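Local coordinates for protein uncharacterized conserved (Bdellovibrio bacteriovorus, PDB 7O21) that probably trims peptidoglycan as a YkuD-family LD-carboxypeptidase, editing the cell wall in a way that generates the curved shape of this predatory bacterium, at residues A38-V43 with Q251-Q256; K52-E57 with I63-E68; N59-Q64 with K189-L194. One frame throughout, in Å; residues are numbered along the deposited sequence.

Contact 1 (A38-V43 with Q251-Q256); sequences AFSRYV and QPYIVQ
Y253 crosses from the NTF2-like domain to F39, S40 and V43 of the YkuD-type catalytic domain. The contact is a buried joint between the two domains. It begins beside Q251, whose NE2 hydrogen-bonds the backbone oxygens of I33 and G60. Y253 lies in strand 246-257. It is modelled in two conformers, and this description holds for one of them. Its CG stands anti to the carbonyl carbon (chi1 -75°), and the ring points at the loop before strand 42-47. There the hydroxyl lies close to both N and O of S40. S40 N donates to Y253 OH at 2.8 Å, with an N-H...O angle of 148°. S40 O lies 2.7 Å from Y253 OH. F39 crosses the tyrosine at a slant. F39 CB comes within 3.7 Å of Y253 CE2. F39 also has a cation-pi partner in K264. V255 packs on L30, which V43 touches too. V43 CG2 sits at the ring edge of the tyrosine, near the ring plane, 4.1 Å from Y253 CE1.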
loop_
_atom_site.group_PDB
_atom_site.type_symbol
_atom_site.label_atom_id
_atom_site.label_comp_id
_atom_site.label_asym_id
_atom_site.label_seq_id
_atom_site.Cartn_x
_atom_site.Cartn_y
_atom_site.Cartn_z
ATOM N N ALA A 38 -8.405 -12.264 13.751
ATOM C CA ALA A 38 -7.271 -11.657 13.070
ATOM C C ALA A 38 -7.582 -10.242 12.608
ATOM O O ALA A 38 -6.651 -9.471 12.347
ATOM C CB ALA A 38 -6.864 -12.516 11.872
ATOM N N PHE A 39 -8.862 -9.881 12.525
ATOM C CA PHE A 39 -9.248 -8.515 12.182
ATOM C C PHE A 39 -9.472 -7.774 13.493
ATOM O O PHE A 39 -8.916 -8.172 14.520
ATOM C CB PHE A 39 -10.528 -8.496 11.335
ATOM C CG PHE A 39 -10.465 -9.370 10.090
ATOM C CD1 PHE A 39 -9.267 -9.615 9.434
ATOM C CD2 PHE A 39 -11.622 -9.941 9.590
ATOM C CE1 PHE A 39 -9.238 -10.432 8.287
ATOM C CE2 PHE A 39 -11.607 -10.745 8.453
ATOM C CZ PHE A 39 -10.422 -10.987 7.807
ATOM N N SER A 40 -10.280 -6.715 13.496
ATOM C CA SER A 40 -10.429 -5.859 14.667
ATOM C C SER A 40 -11.836 -5.999 15.217
ATOM O O SER A 40 -12.811 -5.876 14.468
ATOM C CB SER A 40 -10.159 -4.399 14.296
ATOM O OG SER A 40 -10.517 -3.523 15.366
ATOM N N ARG A 41 -11.951 -6.254 16.517
ATOM C CA ARG A 41 -13.289 -6.286 17.093
ATOM C C ARG A 41 -13.865 -4.903 17.323
ATOM O O ARG A 41 -15.048 -4.799 17.670
ATOM C CB ARG A 41 -13.335 -7.113 18.380
ATOM C CG ARG A 41 -12.505 -6.595 19.526
ATOM C CD ARG A 41 -12.356 -7.716 20.579
ATOM N NE ARG A 41 -11.845 -7.219 21.851
ATOM C CZ ARG A 41 -10.601 -7.390 22.283
ATOM N NH1 ARG A 41 -9.717 -8.065 21.556
ATOM N NH2 ARG A 41 -10.238 -6.894 23.458
ATOM N N TYR A 42 -13.068 -3.851 17.126
ATOM C CA TYR A 42 -13.504 -2.473 17.297
ATOM C C TYR A 42 -13.578 -1.748 15.958
ATOM O O TYR A 42 -12.772 -1.997 15.055
ATOM C CB TYR A 42 -12.543 -1.701 18.214
ATOM C CG TYR A 42 -12.422 -2.308 19.583
ATOM C CD1 TYR A 42 -13.489 -2.279 20.476
ATOM C CD2 TYR A 42 -11.265 -2.970 19.958
ATOM C CE1 TYR A 42 -13.372 -2.863 21.746
ATOM C CE2 TYR A 42 -11.148 -3.551 21.207
ATOM C CZ TYR A 42 -12.200 -3.496 22.086
ATOM O OH TYR A 42 -12.068 -4.079 23.333
ATOM N N VAL A 43 -14.512 -0.796 15.868
ATOM C CA VAL A 43 -14.649 0.094 14.720
ATOM C C VAL A 43 -14.755 1.512 15.258
ATOM O O VAL A 43 -15.517 1.754 16.199
ATOM C CB VAL A 43 -15.915 -0.243 13.912
ATOM C CG1 VAL A 43 -16.235 0.873 12.923
ATOM C CG2 VAL A 43 -15.746 -1.588 13.189
ATOM N N GLN A 251 -18.340 -14.656 9.552
ATOM C CA GLN A 251 -19.230 -13.523 9.709
ATOM C C GLN A 251 -18.493 -12.249 9.294
ATOM O O GLN A 251 -17.429 -11.949 9.852
ATOM C CB GLN A 251 -19.687 -13.403 11.156
ATOM C CG GLN A 251 -20.466 -12.139 11.414
ATOM C CD GLN A 251 -20.825 -12.016 12.867
ATOM O OE1 GLN A 251 -21.512 -12.877 13.422
ATOM N NE2 GLN A 251 -20.359 -10.948 13.502
ATOM N N PRO A 252 -18.992 -11.508 8.306
ATOM C CA PRO A 252 -18.222 -10.404 7.734
ATOM C C PRO A 252 -18.438 -9.061 8.420
ATOM O O PRO A 252 -19.429 -8.822 9.112
ATOM C CB PRO A 252 -18.778 -10.324 6.304
ATOM C CG PRO A 252 -20.200 -10.722 6.470
ATOM C CD PRO A 252 -20.173 -11.839 7.489
ATOM N N TYR A 253 -17.441 -8.178 8.240
ATOM C CA TYR A 253 -17.686 -6.743 8.339
ATOM C C TYR A 253 -18.627 -6.369 7.204
ATOM O O TYR A 253 -18.463 -6.822 6.069
ATOM C CB TYR A 253 -16.415 -5.913 8.083
ATOM C CG TYR A 253 -15.327 -5.806 9.138
ATOM C CD1 TYR A 253 -15.486 -5.047 10.293
ATOM C CD2 TYR A 253 -14.094 -6.391 8.918
ATOM C CE1 TYR A 253 -14.447 -4.935 11.228
ATOM C CE2 TYR A 253 -13.078 -6.287 9.830
ATOM C CZ TYR A 253 -13.244 -5.545 10.964
ATOM O OH TYR A 253 -12.189 -5.485 11.854
ATOM N N ILE A 254 -19.598 -5.517 7.504
ATOM C CA ILE A 254 -20.484 -4.958 6.483
ATOM C C ILE A 254 -20.665 -3.479 6.787
ATOM O O ILE A 254 -21.153 -3.118 7.868
ATOM C CB ILE A 254 -21.859 -5.645 6.438
ATOM C CG1 ILE A 254 -21.681 -7.153 6.284
ATOM C CG2 ILE A 254 -22.697 -5.065 5.278
ATOM C CD1 ILE A 254 -22.998 -7.950 6.350
ATOM N N VAL A 255 -20.246 -2.627 5.853
ATOM C CA VAL A 255 -20.455 -1.186 5.933
ATOM C C VAL A 255 -21.146 -0.746 4.648
ATOM O O VAL A 255 -20.696 -1.077 3.546
ATOM C CB VAL A 255 -19.129 -0.429 6.109
ATOM C CG1 VAL A 255 -19.381 1.068 6.207
ATOM C CG2 VAL A 255 -18.441 -0.905 7.371
ATOM N N GLN A 256 -22.226 0.022 4.794
ATOM C CA GLN A 256 -22.958 0.547 3.645
ATOM C C GLN A 256 -23.212 2.020 3.904
ATOM O O GLN A 256 -23.957 2.369 4.822
ATOM C CB GLN A 256 -24.277 -0.198 3.456
ATOM C CG GLN A 256 -24.800 -0.132 2.027
ATOM C CD GLN A 256 -25.343 1.234 1.658
ATOM O OE1 GLN A 256 -24.776 1.952 0.815
ATOM N NE2 GLN A 256 -26.454 1.603 2.282
#

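Contact 2 (K52-E57 with I63-E68); sequences KLSVFE and IQKITE
The strands K52-E57 and I63-E68 run antiparallel. Their axes approach to 4.5 Å, with 139° between their directions. E57 and Q64 form a hydrogen-bonded pair, and F56 faces K65 as a non-hydrogen-bonded pair. The register then slips by one residue at I66, which makes a beta bulge. V55 spans it: I66 N donates to V55 O at 2.9 Å, while V55 N donates to T67 O. Beyond the bulge S54 faces E68.

S54, F56, K65 and E68 share one face of the sheet. The K65 chain runs over a face of the F56 ring, with CB 4.0 Å from the ring centroid. A bend at chi3 (-84°) then carries the lysine end past the CZ rim of the ring toward S54, so that K65 CE lies 3.4 Å from F56 CZ. K65 NZ forms a salt bridge with E68 OE1 at 2.6 Å and also bonds Y181 OH. S54 OG lies 3.1 Å from the same E68 OE1. The aliphatic part of K52 passes the other carboxylate oxygen, E68 OE2.

V55, E57, Q64 and T67 occupy the other face. V55 and T67 lie side by side, their CG2 methyls in contact. I66 CD1 reaches V55 CG1 at 3.6 Å. Y165 packs on V55 and I66, and L162 on L53 and V55. The side chain of L53 is about 10 Å from that of H136, a predicted active-site residue. The arrangement is a bulged beta hairpin in the mixed sheet of the YkuD catalytic domain.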
loop_
_atom_site.group_PDB
_atom_site.type_symbol
_atom_site.label_atom_id
_atom_site.label_comp_id
_atom_site.label_asym_id
_atom_site.label_seq_id
_atom_site.Cartn_x
_atom_site.Cartn_y
_atom_site.Cartn_z
ATOM N N LYS A 52 -18.236 14.212 16.732
ATOM C CA LYS A 52 -18.107 13.120 17.688
ATOM C C LYS A 52 -17.390 11.945 17.046
ATOM O O LYS A 52 -17.609 11.637 15.870
ATOM C CB LYS A 52 -19.466 12.626 18.190
ATOM C CG LYS A 52 -20.287 13.680 18.917
ATOM C CD LYS A 52 -19.746 13.962 20.305
ATOM C CE LYS A 52 -20.768 14.724 21.137
ATOM N NZ LYS A 52 -20.176 15.943 21.741
ATOM N N LEU A 53 -16.574 11.270 17.839
ATOM C CA LEU A 53 -15.935 10.021 17.458
ATOM C C LEU A 53 -16.365 8.955 18.450
ATOM O O LEU A 53 -16.219 9.142 19.663
ATOM C CB LEU A 53 -14.419 10.183 17.473
ATOM C CG LEU A 53 -13.553 8.984 17.099
ATOM C CD1 LEU A 53 -12.192 9.489 16.624
ATOM C CD2 LEU A 53 -13.382 8.027 18.285
ATOM N N SER A 54 -16.886 7.841 17.947
ATOM C CA SER A 54 -17.377 6.758 18.781
ATOM C C SER A 54 -16.602 5.482 18.492
ATOM O O SER A 54 -16.065 5.293 17.400
ATOM C CB SER A 54 -18.853 6.467 18.517
ATOM O OG SER A 54 -19.645 7.639 18.571
ATOM N N VAL A 55 -16.517 4.622 19.500
ATOM C CA VAL A 55 -15.942 3.293 19.351
ATOM C C VAL A 55 -17.061 2.274 19.479
ATOM O O VAL A 55 -17.816 2.295 20.453
ATOM C CB VAL A 55 -14.839 3.026 20.389
ATOM C CG1 VAL A 55 -14.208 1.665 20.133
ATOM C CG2 VAL A 55 -13.789 4.116 20.332
ATOM N N PHE A 56 -17.188 1.399 18.489
ATOM C CA PHE A 56 -18.129 0.295 18.542
ATOM C C PHE A 56 -17.369 -1.016 18.645
ATOM O O PHE A 56 -16.251 -1.152 18.133
ATOM C CB PHE A 56 -19.017 0.276 17.286
ATOM C CG PHE A 56 -20.071 1.339 17.295
ATOM C CD1 PHE A 56 -19.760 2.637 16.916
ATOM C CD2 PHE A 56 -21.360 1.054 17.720
ATOM C CE1 PHE A 56 -20.723 3.628 16.934
ATOM C CE2 PHE A 56 -22.333 2.056 17.753
ATOM C CZ PHE A 56 -22.006 3.335 17.353
ATOM N N GLU A 57 -17.973 -1.979 19.335
ATOM C CA GLU A 57 -17.406 -3.307 19.506
ATOM C C GLU A 57 -18.394 -4.356 19.021
ATOM O O GLU A 57 -19.616 -4.199 19.143
ATOM C CB GLU A 57 -16.997 -3.592 20.980
ATOM C CG GLU A 57 -16.217 -4.899 21.137
ATOM C CD GLU A 57 -15.776 -5.202 22.564
ATOM O OE1 GLU A 57 -16.195 -4.470 23.485
ATOM O OE2 GLU A 57 -15.006 -6.171 22.737
ATOM N N ILE A 63 -23.749 -4.922 17.241
ATOM C CA ILE A 63 -22.693 -3.967 17.539
ATOM C C ILE A 63 -23.112 -3.196 18.783
ATOM O O ILE A 63 -24.305 -3.021 19.053
ATOM C CB ILE A 63 -22.418 -3.002 16.361
ATOM C CG1 ILE A 63 -23.625 -2.088 16.117
ATOM C CG2 ILE A 63 -22.022 -3.786 15.112
ATOM C CD1 ILE A 63 -23.393 -1.034 15.054
ATOM N N GLN A 64 -22.127 -2.713 19.534
ATOM C CA GLN A 64 -22.401 -2.001 20.775
ATOM C C GLN A 64 -21.452 -0.817 20.874
ATOM O O GLN A 64 -20.243 -0.986 20.716
ATOM C CB GLN A 64 -22.180 -2.939 21.965
ATOM C CG GLN A 64 -22.571 -2.359 23.312
ATOM C CD GLN A 64 -22.492 -3.383 24.422
ATOM O OE1 GLN A 64 -22.231 -4.562 24.179
ATOM N NE2 GLN A 64 -22.726 -2.941 25.654
ATOM N N LYS A 65 -21.990 0.369 21.140
ATOM C CA LYS A 65 -21.144 1.536 21.346
ATOM C C LYS A 65 -20.554 1.459 22.744
ATOM O O LYS A 65 -21.281 1.269 23.725
ATOM C CB LYS A 65 -21.950 2.827 21.185
ATOM C CG LYS A 65 -21.100 4.094 21.247
ATOM C CD LYS A 65 -21.953 5.361 21.187
ATOM C CE LYS A 65 -22.297 5.739 19.747
ATOM N NZ LYS A 65 -23.039 7.036 19.631
ATOM N N ILE A 66 -19.235 1.589 22.840
ATOM C CA ILE A 66 -18.565 1.476 24.121
ATOM C C ILE A 66 -18.069 2.814 24.653
ATOM O O ILE A 66 -17.987 2.980 25.873
ATOM C CB ILE A 66 -17.443 0.424 24.143
ATOM C CG1 ILE A 66 -16.381 0.787 23.124
ATOM C CG2 ILE A 66 -18.010 -0.976 23.888
ATOM C CD1 ILE A 66 -15.199 -0.167 23.117
ATOM N N THR A 67 -17.739 3.769 23.788
ATOM C CA THR A 67 -17.312 5.085 24.249
ATOM C C THR A 67 -17.487 6.100 23.124
ATOM O O THR A 67 -17.772 5.746 21.976
ATOM C CB THR A 67 -15.868 5.046 24.758
ATOM O OG1 THR A 67 -15.596 6.231 25.524
ATOM C CG2 THR A 67 -14.895 4.955 23.595
ATOM N N GLU A 68 -17.334 7.379 23.476
ATOM C CA GLU A 68 -17.565 8.478 22.554
ATOM C C GLU A 68 -16.832 9.711 23.071
ATOM O O GLU A 68 -16.816 9.968 24.281
ATOM C CB GLU A 68 -19.067 8.778 22.462
ATOM C CG GLU A 68 -19.437 9.845 21.458
ATOM C CD GLU A 68 -20.923 9.856 21.165
ATOM O OE1 GLU A 68 -21.456 8.808 20.737
ATOM O OE2 GLU A 68 -21.558 10.900 21.373
#

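Contact 3 (N59-Q64 with K189-L194); sequences NGEQIQ and KRRQDL
E61 lies over the guanidinium of R191, and the two side chains cross at about a right angle. E61 CB sits above the centre of one guanidinium face, 4.1 Å from R191 CZ. The carboxylate plane is turned 45° from the guanidinium plane. E61 OE1 is 3.8 Å from R191 NH1 in a long ion pair. No N-H points at the oxygen, which lies well out of the guanidinium plane, so the attraction is one of charge alone. Nearer the helix, R191 CD rests 3.4 Å from E61 O. The arginine leaves the helix with CG anti to the backbone N (chi1 -175°) and bends at chi3 (60°), which brings one guanidinium face against E61 CB. Q62 NE2 comes no nearer than 4.4 Å to R191 NH2.

E61 belongs to a type II' beta turn, N59 to Q62, at the tip of the hairpin of strands 52-59 and 62-73. G60 has a positive phi there. The turn is closed by Q62 N to N59 O and by N59 N to Q62 O.

The stronger polar partners of R191 lie outside this pair. D188 makes a salt bridge with NH2, and Q32 OE1 accepts from NH1.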
loop_
_atom_site.group_PDB
_atom_site.type_symbol
_atom_site.label_atom_id
_atom_site.label_comp_id
_atom_site.label_asym_id
_atom_site.label_seq_id
_atom_site.Cartn_x
_atom_site.Cartn_y
_atom_site.Cartn_z
ATOM N N ASN A 59 -20.581 -7.552 19.173
ATOM C CA ASN A 59 -21.314 -8.330 20.176
ATOM C C ASN A 59 -22.070 -9.394 19.385
ATOM O O ASN A 59 -23.248 -9.231 19.070
ATOM C CB ASN A 59 -22.241 -7.416 20.976
ATOM C CG ASN A 59 -23.136 -8.171 21.924
ATOM O OD1 ASN A 59 -22.812 -9.264 22.371
ATOM N ND2 ASN A 59 -24.284 -7.582 22.237
ATOM N N GLY A 60 -21.371 -10.476 19.048
ATOM C CA GLY A 60 -21.956 -11.468 18.167
ATOM C C GLY A 60 -22.263 -10.854 16.814
ATOM O O GLY A 60 -21.393 -10.258 16.163
ATOM N N GLU A 61 -23.518 -10.989 16.384
ATOM C CA GLU A 61 -23.999 -10.359 15.162
ATOM C C GLU A 61 -24.385 -8.905 15.368
ATOM O O GLU A 61 -24.670 -8.207 14.387
ATOM C CB GLU A 61 -25.229 -11.097 14.626
ATOM C CG GLU A 61 -24.993 -12.559 14.303
ATOM C CD GLU A 61 -26.184 -13.183 13.593
ATOM O OE1 GLU A 61 -26.029 -13.619 12.433
ATOM O OE2 GLU A 61 -27.276 -13.216 14.193
ATOM N N GLN A 62 -24.420 -8.445 16.611
ATOM C CA GLN A 62 -24.778 -7.075 16.929
ATOM C C GLN A 62 -23.525 -6.222 17.104
ATOM O O GLN A 62 -22.389 -6.708 17.077
ATOM C CB GLN A 62 -25.636 -7.015 18.201
ATOM C CG GLN A 62 -27.108 -7.351 17.995
ATOM C CD GLN A 62 -27.328 -8.800 17.627
ATOM O OE1 GLN A 62 -26.885 -9.703 18.336
ATOM N NE2 GLN A 62 -28.017 -9.037 16.510
ATOM N N ILE A 63 -23.749 -4.922 17.241
ATOM C CA ILE A 63 -22.693 -3.967 17.539
ATOM C C ILE A 63 -23.112 -3.196 18.783
ATOM O O ILE A 63 -24.305 -3.021 19.053
ATOM C CB ILE A 63 -22.418 -3.002 16.361
ATOM C CG1 ILE A 63 -23.625 -2.088 16.117
ATOM C CG2 ILE A 63 -22.022 -3.786 15.112
ATOM C CD1 ILE A 63 -23.393 -1.034 15.054
ATOM N N GLN A 64 -22.127 -2.713 19.534
ATOM C CA GLN A 64 -22.401 -2.001 20.775
ATOM C C GLN A 64 -21.452 -0.817 20.874
ATOM O O GLN A 64 -20.243 -0.986 20.716
ATOM C CB GLN A 64 -22.180 -2.939 21.965
ATOM C CG GLN A 64 -22.571 -2.359 23.312
ATOM C CD GLN A 64 -22.492 -3.383 24.422
ATOM O OE1 GLN A 64 -22.231 -4.562 24.179
ATOM N NE2 GLN A 64 -22.726 -2.941 25.654
ATOM N N LYS A 189 -32.914 -5.151 10.491
ATOM C CA LYS A 189 -33.506 -5.401 9.184
ATOM C C LYS A 189 -32.497 -5.114 8.083
ATOM O O LYS A 189 -32.304 -5.928 7.175
ATOM C CB LYS A 189 -34.772 -4.557 9.018
ATOM C CG LYS A 189 -35.537 -4.824 7.732
ATOM C CD LYS A 189 -35.195 -3.800 6.663
ATOM C CE LYS A 189 -35.990 -4.042 5.381
ATOM N NZ LYS A 189 -35.971 -5.473 4.947
ATOM N N ARG A 190 -31.834 -3.959 8.160
ATOM C CA ARG A 190 -30.812 -3.612 7.176
ATOM C C ARG A 190 -29.664 -4.610 7.184
ATOM O O ARG A 190 -29.168 -5.001 6.119
ATOM C CB ARG A 190 -30.295 -2.201 7.439
ATOM C CG ARG A 190 -31.365 -1.142 7.296
ATOM C CD ARG A 190 -30.766 0.241 7.273
ATOM N NE ARG A 190 -31.805 1.262 7.281
ATOM C CZ ARG A 190 -31.616 2.517 6.894
ATOM N NH1 ARG A 190 -30.422 2.908 6.459
ATOM N NH2 ARG A 190 -32.620 3.378 6.945
ATOM N N ARG A 191 -29.220 -5.022 8.374
ATOM C CA ARG A 191 -28.147 -6.008 8.452
ATOM C C ARG A 191 -28.549 -7.309 7.768
ATOM O O ARG A 191 -27.776 -7.876 6.992
ATOM C CB ARG A 191 -27.753 -6.251 9.911
ATOM C CG ARG A 191 -26.553 -7.179 10.088
ATOM C CD ARG A 191 -26.349 -7.612 11.546
ATOM N NE ARG A 191 -27.511 -8.324 12.080
ATOM C CZ ARG A 191 -27.821 -9.580 11.778
ATOM N NH1 ARG A 191 -27.051 -10.278 10.950
ATOM N NH2 ARG A 191 -28.902 -10.140 12.303
ATOM N N GLN A 192 -29.769 -7.791 8.030
ATOM C CA GLN A 192 -30.225 -9.029 7.400
ATOM C C GLN A 192 -30.337 -8.869 5.892
ATOM O O GLN A 192 -30.026 -9.801 5.141
ATOM C CB GLN A 192 -31.575 -9.445 7.981
ATOM C CG GLN A 192 -31.535 -9.848 9.436
ATOM C CD GLN A 192 -32.919 -10.148 9.980
ATOM O OE1 GLN A 192 -33.913 -10.103 9.249
ATOM N NE2 GLN A 192 -32.994 -10.442 11.271
ATOM N N ASP A 193 -30.797 -7.705 5.430
ATOM C CA ASP A 193 -30.913 -7.469 3.996
ATOM C C ASP A 193 -29.560 -7.628 3.321
ATOM O O ASP A 193 -29.435 -8.299 2.289
ATOM C CB ASP A 193 -31.466 -6.068 3.740
ATOM C CG ASP A 193 -32.960 -5.976 3.969
ATOM O OD1 ASP A 193 -33.618 -7.028 4.121
ATOM O OD2 ASP A 193 -33.463 -4.838 3.987
ATOM N N LEU A 194 -28.525 -7.017 3.899
ATOM C CA LEU A 194 -27.203 -7.104 3.286
ATOM C C LEU A 194 -26.596 -8.490 3.483
ATOM O O LEU A 194 -25.887 -8.994 2.603
ATOM C CB LEU A 194 -26.301 -5.993 3.835
ATOM C CG LEU A 194 -26.477 -4.646 3.122
ATOM C CD1 LEU A 194 -26.185 -4.770 1.626
ATOM C CD2 LEU A 194 -27.870 -4.073 3.348
#

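Contact 2 is the body of a hairpin in the mixed sheet of the catalytic domain. Contact 3 takes the tip of that hairpin, sharing I63 and Q64, and sets it against helix 184-206. Contact 1 starts earlier in the chain, at the entry to strand 42-47, and closes much later on strand 246-257. Its centre is 13 Å from that of contact 2 and 11 Å from that of contact 3. Strand 42-47 neighbours strand 52-59, and V43 O probably bonds F56 N between them. Q251 also touches E61 of contact 3. Contacts 1 and 3 thus join the catalytic domain to the C-terminal region at two nearby points, the first buried and hydrogen-bonded, the second a looser touch.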